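Local structure of putative endoribonuclease (Klebsiella pneumoniae, 3LYB) at residues 74-77 and 78-82. The protein is of unproven function; it is named a putative endoribonuclease of the L-PSP (YjgF-like) family, many of whose members are imine deaminases. Residues are numbered along the deposited sequence; the frame is centred on the assembly and turned at random.
Sequences WYVL and ESIRR
Two successive turns of helix 60-85, the long helix that packs on the mixed sheet of this YjgF-like fold, meet where Glu78 lies alongside the indole of Trp74. The two side chains run the same way, and CB of Glu78 sits over one face of the six-membered ring, 4.2 Å from its centroid, in a CH-pi contact offset toward the rim. Trp74 (chi1 170°) and Glu78 (chi1 176°) both hold CG anti to the backbone N; the Glu78 chain bends at chi2, and its carboxylate lies within 6° of parallel to the indole. That carboxylate joins Arg81 and Arg82 of the next turn in a salt-bridge network. Arg81 NE reaches OE1 of Glu78 at 2.9 Å from above the carboxylate plane, while Arg82 comes side-on, NE and NH2 both bonding to OE2 on its anti side, tilted from the carboxylate plane. Elsewhere on the helix, Val76 and Ile80 both pack on Val143 of strand 141-148, with Val76 CG1 4.3 Å from Ile80 CD1, and Leu77 leans on Tyr110 and Val113 of helix 107-115. The carbonyl of Tyr75 accepts twice: from Ser79 N at 3.2 Å, well above the carbonyl plane, and from the Ser79 hydroxyl, whose OG lies 2.8 Å from Tyr75 O.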
loop_
_atom_site.group_PDB
_atom_site.type_symbol
_atom_site.label_atom_id
_atom_site.label_comp_id
_atom_site.label_asym_id
_atom_site.label_seq_id
_atom_site.Cartn_x
_atom_site.Cartn_y
_atom_site.Cartn_z
ATOM N N TRP B 74 -19.423 -17.028 19.324
ATOM C CA TRP B 74 -20.343 -17.661 20.224
ATOM C C TRP B 74 -21.704 -17.022 19.971
ATOM O O TRP B 74 -22.700 -17.711 19.716
ATOM C CB TRP B 74 -19.899 -17.530 21.684
ATOM C CG TRP B 74 -20.991 -17.991 22.594
ATOM C CD1 TRP B 74 -21.265 -19.284 22.963
ATOM C CD2 TRP B 74 -22.019 -17.177 23.176
ATOM N NE1 TRP B 74 -22.385 -19.317 23.767
ATOM C CE2 TRP B 74 -22.865 -18.038 23.917
ATOM C CE3 TRP B 74 -22.294 -15.802 23.160
ATOM C CZ2 TRP B 74 -23.974 -17.567 24.639
ATOM C CZ3 TRP B 74 -23.392 -15.324 23.880
ATOM C CH2 TRP B 74 -24.216 -16.210 24.615
ATOM N N TYR B 75 -21.724 -15.697 19.990
ATOM C CA TYR B 75 -22.944 -14.941 19.794
ATOM C C TYR B 75 -23.683 -15.336 18.522
ATOM O O TYR B 75 -24.899 -15.373 18.482
ATOM C CB TYR B 75 -22.611 -13.449 19.794
ATOM C CG TYR B 75 -23.771 -12.604 20.190
ATOM C CD1 TYR B 75 -23.942 -12.203 21.520
ATOM C CD2 TYR B 75 -24.732 -12.219 19.245
ATOM C CE1 TYR B 75 -25.047 -11.425 21.902
ATOM C CE2 TYR B 75 -25.833 -11.435 19.609
ATOM C CZ TYR B 75 -25.991 -11.053 20.937
ATOM O OH TYR B 75 -27.092 -10.282 21.290
ATOM N N VAL B 76 -22.941 -15.635 17.472
ATOM C CA VAL B 76 -23.556 -15.947 16.201
ATOM C C VAL B 76 -24.107 -17.355 16.230
ATOM O O VAL B 76 -25.232 -17.601 15.788
ATOM C CB VAL B 76 -22.548 -15.808 15.028
ATOM C CG1 VAL B 76 -22.980 -16.646 13.809
ATOM C CG2 VAL B 76 -22.408 -14.375 14.652
ATOM N N LEU B 77 -23.281 -18.274 16.723
ATOM C CA LEU B 77 -23.661 -19.673 16.813
ATOM C C LEU B 77 -24.881 -19.891 17.704
ATOM O O LEU B 77 -25.809 -20.606 17.322
ATOM C CB LEU B 77 -22.479 -20.513 17.254
ATOM C CG LEU B 77 -21.443 -20.715 16.146
ATOM C CD1 LEU B 77 -20.225 -21.448 16.665
ATOM C CD2 LEU B 77 -22.029 -21.465 14.946
ATOM N N GLU B 78 -24.897 -19.227 18.858
ATOM C CA GLU B 78 -26.046 -19.253 19.760
ATOM C C GLU B 78 -27.298 -18.634 19.138
ATOM O O GLU B 78 -28.405 -19.107 19.390
ATOM C CB GLU B 78 -25.696 -18.597 21.105
ATOM C CG GLU B 78 -26.860 -18.464 22.113
ATOM C CD GLU B 78 -27.336 -19.802 22.731
ATOM O OE1 GLU B 78 -26.650 -20.842 22.560
ATOM O OE2 GLU B 78 -28.402 -19.787 23.403
ATOM N N SER B 79 -27.135 -17.591 18.330
ATOM C CA SER B 79 -28.266 -17.024 17.586
ATOM C C SER B 79 -28.880 -18.081 16.694
ATOM O O SER B 79 -30.096 -18.233 16.644
ATOM C CB SER B 79 -27.823 -15.849 16.716
ATOM O OG SER B 79 -27.443 -14.746 17.514
ATOM N N ILE B 80 -28.022 -18.812 15.992
ATOM C CA ILE B 80 -28.469 -19.860 15.102
ATOM C C ILE B 80 -29.269 -20.826 15.930
ATOM O O ILE B 80 -30.423 -21.064 15.620
ATOM C CB ILE B 80 -27.302 -20.525 14.326
ATOM C CG1 ILE B 80 -26.846 -19.591 13.199
ATOM C CG2 ILE B 80 -27.727 -21.850 13.717
ATOM C CD1 ILE B 80 -25.469 -19.911 12.635
ATOM N N ARG B 81 -28.692 -21.317 17.017
ATOM C CA ARG B 81 -29.419 -22.208 17.916
ATOM C C ARG B 81 -30.788 -21.653 18.280
ATOM O O ARG B 81 -31.794 -22.292 18.001
ATOM C CB ARG B 81 -28.620 -22.527 19.171
ATOM C CG ARG B 81 -29.035 -23.827 19.837
ATOM C CD ARG B 81 -28.189 -24.149 21.095
ATOM N NE ARG B 81 -28.361 -23.200 22.201
ATOM C CZ ARG B 81 -29.532 -22.854 22.746
ATOM N NH1 ARG B 81 -30.679 -23.335 22.272
ATOM N NH2 ARG B 81 -29.574 -21.999 23.751
ATOM N N ARG B 82 -30.842 -20.461 18.859
ATOM C CA ARG B 82 -32.127 -19.907 19.273
ATOM C C ARG B 82 -33.131 -19.759 18.141
ATOM O O ARG B 82 -34.325 -19.980 18.340
ATOM C CB ARG B 82 -31.963 -18.589 20.018
ATOM C CG ARG B 82 -31.809 -18.806 21.493
ATOM C CD ARG B 82 -31.409 -17.545 22.209
ATOM N NE ARG B 82 -30.372 -17.851 23.196
ATOM C CZ ARG B 82 -29.795 -16.965 24.008
ATOM N NH1 ARG B 82 -30.147 -15.684 23.980
ATOM N NH2 ARG B 82 -28.858 -17.374 24.848
#